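Extracellular ligand-binding receptor (Sphaerobacter thermophilus, PDB 4ZPJ) probably binds a small-molecule ligand outside the cell as the substrate-binding component of an ABC transporter. Local coordinates at residues Asn175-Ala186 with Glu207-Phe216; Tyr192-Tyr202 with Ala246-His257. All blocks are in the same frame, centred on the assembly; numbering follows the deposited sequence.

Contact 1. Residues Asn175-Ala186 with Glu207-Phe216; sequences NGQYDAPAADYA and EEMAAFRSRF
Helices 180-186 and 207-216 run in roughly the same direction, their axes 7.9 Å apart at closest and crossing at -35°, with Ala-180 against Phe-212 and, in the loop before the first helix, Gly-176 against Glu-208. Ala-183 carries the apolar half: its CB sits over the centre of the Phe-212 ring, 3.6 Å from the centroid, in a CH-pi contact, while its carbonyl O meets the edge of the Phe-216 ring. Farther along, Arg-215 CG, anti to the carbonyl carbon, lies on the Ala-180 methyl, and bends at chi2 and chi3 turn NE to the syn lone pair of Asp-184 OD2, 2.9 Å away. With an alanine here, the Asp-184 carboxylate would probably lose this countercharge and Ser-422 O the bond from NH1. At the other end Asn-175 ND2 gives a straight bond of 2.8 Å to Glu-207 OE1, approaching from above the carboxylate plane. Glu-208 OE1 lies 2.5 Å from Asp-179 OD2, so one acid probably holds a proton; Asp-179 is also bonded by Ser-284 OG and Gly-285 N. Strand 390-401 packs against Tyr-178, Pro-181 and Ala-182, whereas Phe-212 and Phe-216 rest on Met-195, placing both helices on one face of the parallel sheet in an alpha/beta lobe of the periplasmic binding protein fold.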
loop_
_atom_site.group_PDB
_atom_site.type_symbol
_atom_site.label_atom_id
_atom_site.label_comp_id
_atom_site.label_asym_id
_atom_site.label_seq_id
_atom_site.Cartn_x
_atom_site.Cartn_y
_atom_site.Cartn_z
ATOM N N ASN A 175 2.005 -5.606 4.863
ATOM C CA ASN A 175 2.571 -6.293 3.689
ATOM C C ASN A 175 1.888 -7.607 3.403
ATOM O O ASN A 175 1.708 -8.423 4.294
ATOM C CB ASN A 175 4.052 -6.621 3.913
ATOM C CG ASN A 175 4.904 -5.400 3.883
ATOM O OD1 ASN A 175 4.656 -4.526 3.113
ATOM N ND2 ASN A 175 5.821 -5.301 4.777
ATOM N N GLY A 176 1.563 -7.805 2.156
ATOM C CA GLY A 176 0.854 -8.963 1.703
ATOM C C GLY A 176 -0.669 -8.859 1.632
ATOM O O GLY A 176 -1.348 -9.745 1.059
ATOM N N GLN A 177 -1.238 -7.823 2.218
ATOM C CA GLN A 177 -2.705 -7.784 2.426
ATOM C C GLN A 177 -3.488 -7.642 1.108
ATOM O O GLN A 177 -4.587 -8.127 1.021
ATOM C CB GLN A 177 -3.060 -6.646 3.415
ATOM C CG GLN A 177 -4.528 -6.445 3.743
ATOM C CD GLN A 177 -4.808 -5.372 4.798
ATOM O OE1 GLN A 177 -3.895 -4.775 5.294
ATOM N NE2 GLN A 177 -6.097 -5.131 5.123
ATOM N N TYR A 178 -2.942 -6.957 0.099
ATOM C CA TYR A 178 -3.647 -6.819 -1.152
ATOM C C TYR A 178 -3.289 -7.927 -2.151
ATOM O O TYR A 178 -4.049 -8.175 -3.072
ATOM C CB TYR A 178 -3.529 -5.396 -1.746
ATOM C CG TYR A 178 -2.179 -4.937 -2.026
ATOM C CD1 TYR A 178 -1.503 -5.416 -3.145
ATOM C CD2 TYR A 178 -1.529 -4.022 -1.189
ATOM C CE1 TYR A 178 -0.206 -5.036 -3.402
ATOM C CE2 TYR A 178 -0.242 -3.632 -1.454
ATOM C CZ TYR A 178 0.412 -4.148 -2.579
ATOM O OH TYR A 178 1.676 -3.805 -2.941
ATOM N N ASP A 179 -2.194 -8.645 -1.904
ATOM C CA ASP A 179 -1.856 -9.819 -2.677
ATOM C C ASP A 179 -2.480 -11.143 -2.200
ATOM O O ASP A 179 -2.697 -12.052 -2.999
ATOM C CB ASP A 179 -0.326 -9.928 -2.795
ATOM C CG ASP A 179 0.252 -8.787 -3.636
ATOM O OD1 ASP A 179 -0.450 -8.429 -4.642
ATOM O OD2 ASP A 179 1.360 -8.233 -3.302
ATOM N N ALA A 180 -2.762 -11.280 -0.925
ATOM C CA ALA A 180 -3.229 -12.538 -0.408
ATOM C C ALA A 180 -4.528 -12.992 -1.083
ATOM O O ALA A 180 -4.651 -14.161 -1.386
ATOM C CB ALA A 180 -3.437 -12.408 1.070
ATOM N N PRO A 181 -5.471 -12.084 -1.381
ATOM C CA PRO A 181 -6.720 -12.577 -2.080
ATOM C C PRO A 181 -6.474 -13.152 -3.458
ATOM O O PRO A 181 -7.290 -13.953 -3.955
ATOM C CB PRO A 181 -7.618 -11.315 -2.162
ATOM C CG PRO A 181 -7.125 -10.474 -0.999
ATOM C CD PRO A 181 -5.606 -10.649 -1.051
ATOM N N ALA A 182 -5.333 -12.807 -4.048
ATOM C CA ALA A 182 -4.968 -13.379 -5.337
ATOM C C ALA A 182 -4.646 -14.831 -5.213
ATOM O O ALA A 182 -4.752 -15.579 -6.183
ATOM C CB ALA A 182 -3.800 -12.611 -5.979
ATOM N N ALA A 183 -4.319 -15.279 -4.018
ATOM C CA ALA A 183 -4.038 -16.681 -3.783
ATOM C C ALA A 183 -5.342 -17.448 -3.714
ATOM O O ALA A 183 -5.435 -18.557 -4.240
ATOM C CB ALA A 183 -3.286 -16.853 -2.488
ATOM N N ASP A 184 -6.349 -16.858 -3.084
ATOM C CA ASP A 184 -7.715 -17.432 -3.176
ATOM C C ASP A 184 -8.180 -17.506 -4.601
ATOM O O ASP A 184 -8.707 -18.509 -5.014
ATOM C CB ASP A 184 -8.725 -16.615 -2.347
ATOM C CG ASP A 184 -8.386 -16.670 -0.875
ATOM O OD1 ASP A 184 -8.581 -17.727 -0.238
ATOM O OD2 ASP A 184 -7.824 -15.709 -0.357
ATOM N N TYR A 185 -7.995 -16.429 -5.347
ATOM C CA TYR A 185 -8.389 -16.417 -6.739
ATOM C C TYR A 185 -7.672 -17.506 -7.528
ATOM O O TYR A 185 -8.279 -18.166 -8.354
ATOM C CB TYR A 185 -8.058 -15.068 -7.358
ATOM C CG TYR A 185 -8.671 -14.861 -8.712
ATOM C CD1 TYR A 185 -10.018 -14.514 -8.837
ATOM C CD2 TYR A 185 -7.920 -15.034 -9.860
ATOM C CE1 TYR A 185 -10.589 -14.318 -10.081
ATOM C CE2 TYR A 185 -8.480 -14.861 -11.109
ATOM C CZ TYR A 185 -9.829 -14.521 -11.210
ATOM O OH TYR A 185 -10.415 -14.328 -12.435
ATOM N N ALA A 186 -6.380 -17.680 -7.266
ATOM C CA ALA A 186 -5.561 -18.695 -7.963
ATOM C C ALA A 186 -6.098 -20.110 -7.731
ATOM O O ALA A 186 -6.143 -20.939 -8.664
ATOM C CB ALA A 186 -4.121 -18.624 -7.480
ATOM N N GLU A 207 7.625 -11.057 3.829
ATOM C CA GLU A 207 6.283 -10.936 4.418
ATOM C C GLU A 207 5.215 -11.136 3.378
ATOM O O GLU A 207 4.173 -11.719 3.696
ATOM C CB GLU A 207 6.103 -9.600 5.127
ATOM C CG GLU A 207 7.043 -9.434 6.346
ATOM C CD GLU A 207 6.841 -8.146 7.137
ATOM O OE1 GLU A 207 5.970 -7.299 6.765
ATOM O OE2 GLU A 207 7.552 -7.995 8.161
ATOM N N GLU A 208 5.445 -10.647 2.149
ATOM C CA GLU A 208 4.522 -10.898 1.013
ATOM C C GLU A 208 4.457 -12.378 0.601
ATOM O O GLU A 208 3.370 -12.908 0.281
ATOM C CB GLU A 208 4.957 -10.110 -0.177
ATOM C CG GLU A 208 4.775 -8.604 -0.041
ATOM C CD GLU A 208 3.459 -8.074 -0.653
ATOM O OE1 GLU A 208 2.758 -8.858 -1.363
ATOM O OE2 GLU A 208 3.173 -6.853 -0.464
HETATM N N MSE A 209 5.610 -13.057 0.613
HETATM C CA MSE A 209 5.634 -14.500 0.317
HETATM C C MSE A 209 4.830 -15.245 1.367
HETATM O O MSE A 209 4.002 -16.120 1.048
HETATM C CB MSE A 209 7.058 -15.069 0.190
HETATM C CG MSE A 209 7.599 -14.648 -1.162
HETATM SE SE MSE A 209 9.291 -15.555 -1.641
HETATM C CE MSE A 209 10.300 -15.259 -0.003
ATOM N N ALA A 210 5.042 -14.885 2.625
ATOM C CA ALA A 210 4.384 -15.557 3.739
ATOM C C ALA A 210 2.898 -15.348 3.736
ATOM O O ALA A 210 2.156 -16.243 4.108
ATOM C CB ALA A 210 4.978 -15.083 5.059
ATOM N N ALA A 211 2.442 -14.184 3.283
ATOM C CA ALA A 211 1.034 -13.880 3.309
ATOM C C ALA A 211 0.371 -14.642 2.175
ATOM O O ALA A 211 -0.714 -15.182 2.337
ATOM C CB ALA A 211 0.811 -12.377 3.208
ATOM N N PHE A 212 1.061 -14.726 1.038
ATOM C CA PHE A 212 0.546 -15.460 -0.091
ATOM C C PHE A 212 0.444 -16.950 0.207
ATOM O O PHE A 212 -0.562 -17.563 -0.078
ATOM C CB PHE A 212 1.385 -15.247 -1.338
ATOM C CG PHE A 212 0.676 -15.647 -2.600
ATOM C CD1 PHE A 212 0.656 -16.977 -3.019
ATOM C CD2 PHE A 212 -0.029 -14.699 -3.349
ATOM C CE1 PHE A 212 -0.005 -17.356 -4.166
ATOM C CE2 PHE A 212 -0.667 -15.069 -4.521
ATOM C CZ PHE A 212 -0.664 -16.401 -4.924
ATOM N N ARG A 213 1.528 -17.512 0.721
ATOM C CA ARG A 213 1.590 -18.908 1.145
ATOM C C ARG A 213 0.446 -19.270 2.087
ATOM O O ARG A 213 -0.225 -20.307 1.936
ATOM C CB ARG A 213 2.898 -19.139 1.903
ATOM C CG ARG A 213 2.989 -20.478 2.600
ATOM C CD ARG A 213 4.238 -20.623 3.471
ATOM N NE ARG A 213 5.477 -20.732 2.698
ATOM C CZ ARG A 213 5.940 -21.851 2.139
ATOM N NH1 ARG A 213 7.092 -21.829 1.467
ATOM N NH2 ARG A 213 5.268 -22.994 2.245
ATOM N N SER A 214 0.284 -18.438 3.098
ATOM C CA SER A 214 -0.707 -18.676 4.138
ATOM C C SER A 214 -2.106 -18.823 3.556
ATOM O O SER A 214 -2.766 -19.810 3.825
ATOM C CB SER A 214 -0.664 -17.533 5.147
ATOM O OG SER A 214 -1.731 -17.628 6.052
ATOM N N ARG A 215 -2.539 -17.894 2.719
ATOM C CA ARG A 215 -3.849 -18.032 2.082
ATOM C C ARG A 215 -3.916 -19.166 1.106
ATOM O O ARG A 215 -4.973 -19.786 0.950
ATOM C CB ARG A 215 -4.253 -16.798 1.272
ATOM C CG ARG A 215 -4.454 -15.511 2.013
ATOM C CD ARG A 215 -5.584 -15.549 3.004
ATOM N NE ARG A 215 -6.878 -15.806 2.405
ATOM C CZ ARG A 215 -8.015 -15.747 3.092
ATOM N NH1 ARG A 215 -7.987 -15.446 4.376
ATOM N NH2 ARG A 215 -9.185 -16.010 2.498
ATOM N N PHE A 216 -2.813 -19.421 0.383
ATOM C CA PHE A 216 -2.870 -20.430 -0.673
ATOM C C PHE A 216 -2.934 -21.718 0.038
ATOM O O PHE A 216 -3.645 -22.613 -0.390
ATOM C CB PHE A 216 -1.681 -20.307 -1.657
ATOM C CG PHE A 216 -1.766 -21.189 -2.890
ATOM C CD1 PHE A 216 -2.762 -21.024 -3.810
ATOM C CD2 PHE A 216 -0.806 -22.158 -3.132
ATOM C CE1 PHE A 216 -2.845 -21.837 -4.946
ATOM C CE2 PHE A 216 -0.849 -22.974 -4.264
ATOM C CZ PHE A 216 -1.873 -22.814 -5.177
HETATM O O HOH W 1 4.251 -4.771 0.467
HETATM O O HOH W 2 0.038 -6.893 -0.560
HETATM O O HOH W 3 -7.662 -18.991 1.684
#

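Contact 2. Residues Tyr192-Tyr202 with Ala246-His257; sequences YRRMVLHAADY and AAAEADAVFAFH. With ZN (zinc ion), chain G.
With CG anti to the carbonyl carbon (chi1 -50°), the Asp-251 side chain turns its carboxylate to the start of the neighbouring strand, and bends of Arg-194 at chi2 and chi3 bring its guanidinium round to meet it. OD2 of Asp-251 accepts from two successive backbone amides, Arg-193 N at 2.8 Å and Arg-194 N at 2.9 Å, which arrive from opposite faces of the carboxylate plane. The other oxygen, OD1, forms a salt bridge with Arg-194 NH2 (2.9 Å), the planes of guanidinium and carboxylate standing 70° apart. Both oxygens are thus engaged, which should fix the rotation of the carboxylate. Beside it, the Ala-252 methyl lies over one face of the Tyr-192 ring, displaced toward the rim, as a CH-pi contact.

Beyond these bonds, parallel strands 194-200 and 252-256 exchange backbone bonds from Val-196 N to Ala-252 O through to Ala-200 N to Phe-256 O. On one face Met-195 CE packs 3.7 Å from Phe-254 CB, and Leu-197 CD2 reaches the same CB. On the other, Val-196 CG2 rests on the methyls of Ala-246 and Ala-250. Here also His-198 NE2 and His-257 NE2 share a hydrogen bond of 3.0 Å, their rings meeting rim to rim with planes at 57°; Val-227 O and Asp-287 OD2 hold the respective ND1 atoms. Past the strand end, Asp-201 OD1 binds zinc at 2.0 Å, with two waters and His-206 as further ligands.

The strands are the central pair of a four-stranded parallel sheet, between 222-229 and 281-283. Strands 194-200 and 222-229, joined through helix 203-218, form a beta-alpha-beta unit, as in the alpha/beta lobes of periplasmic binding proteins. Helix 203-218 covers Met-195 and Leu-197, while helix 261-272 packs against Val-253, Ala-255 and His-257.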
loop_
_atom_site.group_PDB
_atom_site.type_symbol
_atom_site.label_atom_id
_atom_site.label_comp_id
_atom_site.label_asym_id
_atom_site.label_seq_id
_atom_site.Cartn_x
_atom_site.Cartn_y
_atom_site.Cartn_z
ATOM N N TYR A 192 -5.359 -23.451 -9.732
ATOM C CA TYR A 192 -3.967 -23.769 -9.427
ATOM C C TYR A 192 -3.869 -24.496 -8.104
ATOM O O TYR A 192 -4.571 -24.181 -7.146
ATOM C CB TYR A 192 -3.107 -22.477 -9.391
ATOM C CG TYR A 192 -3.105 -21.679 -10.672
ATOM C CD1 TYR A 192 -3.328 -22.282 -11.931
ATOM C CD2 TYR A 192 -2.828 -20.329 -10.640
ATOM C CE1 TYR A 192 -3.330 -21.516 -13.108
ATOM C CE2 TYR A 192 -2.832 -19.563 -11.787
ATOM C CZ TYR A 192 -3.080 -20.146 -13.012
ATOM O OH TYR A 192 -3.067 -19.311 -14.124
ATOM N N ARG A 193 -2.981 -25.468 -8.040
ATOM C CA ARG A 193 -2.859 -26.293 -6.852
ATOM C C ARG A 193 -1.490 -26.236 -6.239
ATOM O O ARG A 193 -1.350 -26.456 -5.028
ATOM C CB ARG A 193 -3.233 -27.762 -7.149
ATOM C CG ARG A 193 -4.695 -27.936 -7.533
ATOM C CD ARG A 193 -5.594 -27.546 -6.360
ATOM N NE ARG A 193 -7.025 -27.591 -6.661
ATOM C CZ ARG A 193 -7.808 -26.553 -6.998
ATOM N NH1 ARG A 193 -7.345 -25.295 -7.122
ATOM N NH2 ARG A 193 -9.101 -26.785 -7.207
ATOM N N ARG A 194 -0.483 -25.977 -7.061
ATOM C CA ARG A 194 0.905 -26.015 -6.632
ATOM C C ARG A 194 1.565 -24.759 -7.158
ATOM O O ARG A 194 1.499 -24.492 -8.359
ATOM C CB ARG A 194 1.536 -27.262 -7.256
ATOM C CG ARG A 194 1.372 -28.553 -6.448
ATOM C CD ARG A 194 1.076 -29.836 -7.265
ATOM N NE ARG A 194 1.913 -30.144 -8.450
ATOM C CZ ARG A 194 1.571 -29.960 -9.749
ATOM N NH1 ARG A 194 2.440 -30.293 -10.700
ATOM N NH2 ARG A 194 0.389 -29.428 -10.134
HETATM N N MSE A 195 2.186 -23.953 -6.313
HETATM C CA MSE A 195 2.787 -22.704 -6.815
HETATM C C MSE A 195 4.194 -22.509 -6.349
HETATM O O MSE A 195 4.581 -23.084 -5.338
HETATM C CB MSE A 195 1.940 -21.489 -6.442
HETATM C CG MSE A 195 0.633 -21.484 -7.234
HETATM SE SE MSE A 195 -0.415 -19.851 -7.073
HETATM C CE MSE A 195 0.987 -18.522 -7.554
ATOM N N VAL A 196 4.952 -21.734 -7.139
ATOM C CA VAL A 196 6.273 -21.213 -6.813
ATOM C C VAL A 196 6.157 -19.752 -6.439
ATOM O O VAL A 196 5.384 -18.984 -7.061
ATOM C CB VAL A 196 7.234 -21.291 -8.009
ATOM C CG1 VAL A 196 8.588 -20.666 -7.702
ATOM C CG2 VAL A 196 7.460 -22.736 -8.387
ATOM N N LEU A 197 6.942 -19.354 -5.445
ATOM C CA LEU A 197 6.962 -17.974 -4.985
ATOM C C LEU A 197 8.308 -17.334 -5.265
ATOM O O LEU A 197 9.345 -17.963 -5.107
ATOM C CB LEU A 197 6.723 -17.921 -3.481
ATOM C CG LEU A 197 5.482 -18.554 -2.884
ATOM C CD1 LEU A 197 5.394 -18.213 -1.397
ATOM C CD2 LEU A 197 4.276 -18.023 -3.631
ATOM N N HIS A 198 8.281 -16.064 -5.618
ATOM C CA HIS A 198 9.471 -15.343 -5.856
ATOM C C HIS A 198 9.377 -13.935 -5.353
ATOM O O HIS A 198 8.344 -13.299 -5.532
ATOM C CB HIS A 198 9.749 -15.332 -7.360
ATOM C CG HIS A 198 10.748 -14.317 -7.769
ATOM N ND1 HIS A 198 12.082 -14.445 -7.469
ATOM C CD2 HIS A 198 10.614 -13.145 -8.433
ATOM C CE1 HIS A 198 12.738 -13.422 -7.973
ATOM N NE2 HIS A 198 11.870 -12.611 -8.547
ATOM N N ALA A 199 10.434 -13.443 -4.712
ATOM C CA ALA A 199 10.485 -12.048 -4.285
ATOM C C ALA A 199 11.846 -11.466 -4.244
ATOM O O ALA A 199 12.836 -12.183 -4.105
ATOM C CB ALA A 199 9.891 -11.898 -2.900
ATOM N N ALA A 200 11.890 -10.138 -4.284
ATOM C CA ALA A 200 13.103 -9.419 -3.956
ATOM C C ALA A 200 13.436 -9.760 -2.514
ATOM O O ALA A 200 12.529 -9.943 -1.690
ATOM C CB ALA A 200 12.889 -7.923 -4.092
ATOM N N ASP A 201 14.715 -9.831 -2.213
ATOM C CA ASP A 201 15.186 -10.324 -0.922
ATOM C C ASP A 201 15.281 -9.197 0.073
ATOM O O ASP A 201 16.384 -8.672 0.349
ATOM C CB ASP A 201 16.582 -10.946 -1.069
ATOM C CG ASP A 201 16.989 -11.814 0.141
ATOM O OD1 ASP A 201 16.260 -11.806 1.181
ATOM O OD2 ASP A 201 18.027 -12.528 0.021
ATOM N N TYR A 202 14.138 -8.819 0.617
ATOM C CA TYR A 202 14.112 -7.940 1.778
ATOM C C TYR A 202 12.844 -8.238 2.600
ATOM O O TYR A 202 12.024 -9.125 2.241
ATOM C CB TYR A 202 14.273 -6.457 1.370
ATOM C CG TYR A 202 13.081 -5.833 0.624
ATOM C CD1 TYR A 202 12.577 -6.412 -0.549
ATOM C CD2 TYR A 202 12.493 -4.647 1.068
ATOM C CE1 TYR A 202 11.523 -5.843 -1.248
ATOM C CE2 TYR A 202 11.423 -4.068 0.387
ATOM C CZ TYR A 202 10.940 -4.679 -0.774
ATOM O OH TYR A 202 9.912 -4.158 -1.491
ATOM N N ALA A 246 11.602 -25.225 -10.666
ATOM C CA ALA A 246 10.645 -25.480 -9.624
ATOM C C ALA A 246 9.255 -25.674 -10.243
ATOM O O ALA A 246 8.500 -26.581 -9.844
ATOM C CB ALA A 246 10.643 -24.359 -8.623
ATOM N N ALA A 247 8.948 -24.892 -11.270
ATOM C CA ALA A 247 7.635 -24.970 -11.886
ATOM C C ALA A 247 7.409 -26.178 -12.741
ATOM O O ALA A 247 6.328 -26.317 -13.281
ATOM C CB ALA A 247 7.338 -23.724 -12.685
ATOM N N ALA A 248 8.388 -27.068 -12.869
ATOM C CA ALA A 248 8.105 -28.366 -13.468
ATOM C C ALA A 248 7.051 -29.098 -12.637
ATOM O O ALA A 248 6.197 -29.796 -13.175
ATOM C CB ALA A 248 9.376 -29.215 -13.582
ATOM N N GLU A 249 7.106 -28.927 -11.323
ATOM C CA GLU A 249 6.103 -29.514 -10.449
ATOM C C GLU A 249 5.102 -28.475 -9.921
ATOM O O GLU A 249 4.679 -28.553 -8.771
ATOM C CB GLU A 249 6.806 -30.256 -9.304
ATOM C CG GLU A 249 7.624 -31.477 -9.767
ATOM C CD GLU A 249 6.789 -32.575 -10.448
ATOM O OE1 GLU A 249 6.359 -32.381 -11.609
ATOM O OE2 GLU A 249 6.575 -33.652 -9.840
ATOM N N ALA A 250 4.704 -27.512 -10.750
ATOM C CA ALA A 250 3.862 -26.415 -10.272
ATOM C C ALA A 250 2.953 -25.926 -11.367
ATOM O O ALA A 250 3.211 -26.161 -12.536
ATOM C CB ALA A 250 4.711 -25.262 -9.774
ATOM N N ASP A 251 1.897 -25.229 -10.976
ATOM C CA ASP A 251 0.965 -24.681 -11.930
ATOM C C ASP A 251 1.187 -23.175 -12.242
ATOM O O ASP A 251 0.731 -22.725 -13.285
ATOM C CB ASP A 251 -0.456 -24.917 -11.427
ATOM C CG ASP A 251 -0.675 -26.365 -11.028
ATOM O OD1 ASP A 251 -0.373 -27.235 -11.905
ATOM O OD2 ASP A 251 -1.117 -26.614 -9.842
ATOM N N ALA A 252 1.870 -22.431 -11.368
ATOM C CA ALA A 252 1.936 -20.945 -11.478
ATOM C C ALA A 252 2.972 -20.354 -10.555
ATOM O O ALA A 252 3.431 -21.032 -9.665
ATOM C CB ALA A 252 0.580 -20.270 -11.183
ATOM N N VAL A 253 3.278 -19.080 -10.750
ATOM C CA VAL A 253 4.254 -18.379 -9.948
ATOM C C VAL A 253 3.637 -17.123 -9.394
ATOM O O VAL A 253 2.934 -16.492 -10.103
ATOM C CB VAL A 253 5.421 -17.898 -10.851
ATOM C CG1 VAL A 253 6.474 -17.161 -10.036
ATOM C CG2 VAL A 253 6.020 -19.087 -11.538
ATOM N N PHE A 254 3.912 -16.771 -8.150
ATOM C CA PHE A 254 3.606 -15.449 -7.620
ATOM C C PHE A 254 4.928 -14.706 -7.424
ATOM O O PHE A 254 5.849 -15.285 -6.868
ATOM C CB PHE A 254 2.871 -15.541 -6.289
ATOM C CG PHE A 254 2.829 -14.226 -5.516
ATOM C CD1 PHE A 254 1.889 -13.237 -5.814
ATOM C CD2 PHE A 254 3.705 -13.981 -4.507
ATOM C CE1 PHE A 254 1.870 -12.016 -5.125
ATOM C CE2 PHE A 254 3.696 -12.777 -3.807
ATOM C CZ PHE A 254 2.790 -11.803 -4.107
ATOM N N ALA A 255 5.024 -13.451 -7.870
ATOM C CA ALA A 255 6.235 -12.629 -7.713
ATOM C C ALA A 255 5.973 -11.199 -7.194
ATOM O O ALA A 255 5.022 -10.483 -7.640
ATOM C CB ALA A 255 6.956 -12.539 -9.020
ATOM N N PHE A 256 6.826 -10.789 -6.258
ATOM C CA PHE A 256 6.817 -9.436 -5.682
ATOM C C PHE A 256 8.189 -8.787 -5.659
ATOM O O PHE A 256 9.162 -9.394 -5.215
ATOM C CB PHE A 256 6.304 -9.493 -4.250
ATOM C CG PHE A 256 6.548 -8.249 -3.475
ATOM C CD1 PHE A 256 7.748 -8.067 -2.778
ATOM C CD2 PHE A 256 5.575 -7.267 -3.413
ATOM C CE1 PHE A 256 7.981 -6.907 -2.053
ATOM C CE2 PHE A 256 5.797 -6.090 -2.685
ATOM C CZ PHE A 256 7.000 -5.920 -1.998
ATOM N N HIS A 257 8.256 -7.540 -6.123
ATOM C CA HIS A 257 9.465 -6.718 -6.038
ATOM C C HIS A 257 9.180 -5.346 -5.534
ATOM O O HIS A 257 10.096 -4.571 -5.357
ATOM C CB HIS A 257 10.100 -6.551 -7.402
ATOM C CG HIS A 257 10.478 -7.827 -8.030
ATOM N ND1 HIS A 257 9.570 -8.620 -8.711
ATOM C CD2 HIS A 257 11.643 -8.507 -8.007
ATOM C CE1 HIS A 257 10.186 -9.706 -9.133
ATOM N NE2 HIS A 257 11.434 -9.679 -8.684
HETATM ZN ZN ZN G . 16.062 -12.653 2.934
HETATM O O HOH W 4 16.305 -10.745 4.082
HETATM O O HOH W 5 16.604 -14.411 2.159
#

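Overall arrangement
Contacts 1 and 2, with centres about 12 Å apart, join a helical layer to the parallel sheet beneath it. The chain passes from helix 180-188 through strand 194-200 into helix 203-218, so their segments alternate. Phe-212 joins them directly, its CE2 lying 3.4 Å from Phe-254 CD1, and Phe-216 CZ comes within 3.5 Å of Met-195 CG. Ala-186 O and Tyr-192 N, 2.8 Å apart, probably form a hydrogen bond between the helix and the loop leading into strand 194-200. The zinc held by Asp-201 and His-206 marks the turn from the strand of contact 2 to the helix of contact 1; a different zinc ion lies about 6 Å from the Asp-184 side chain.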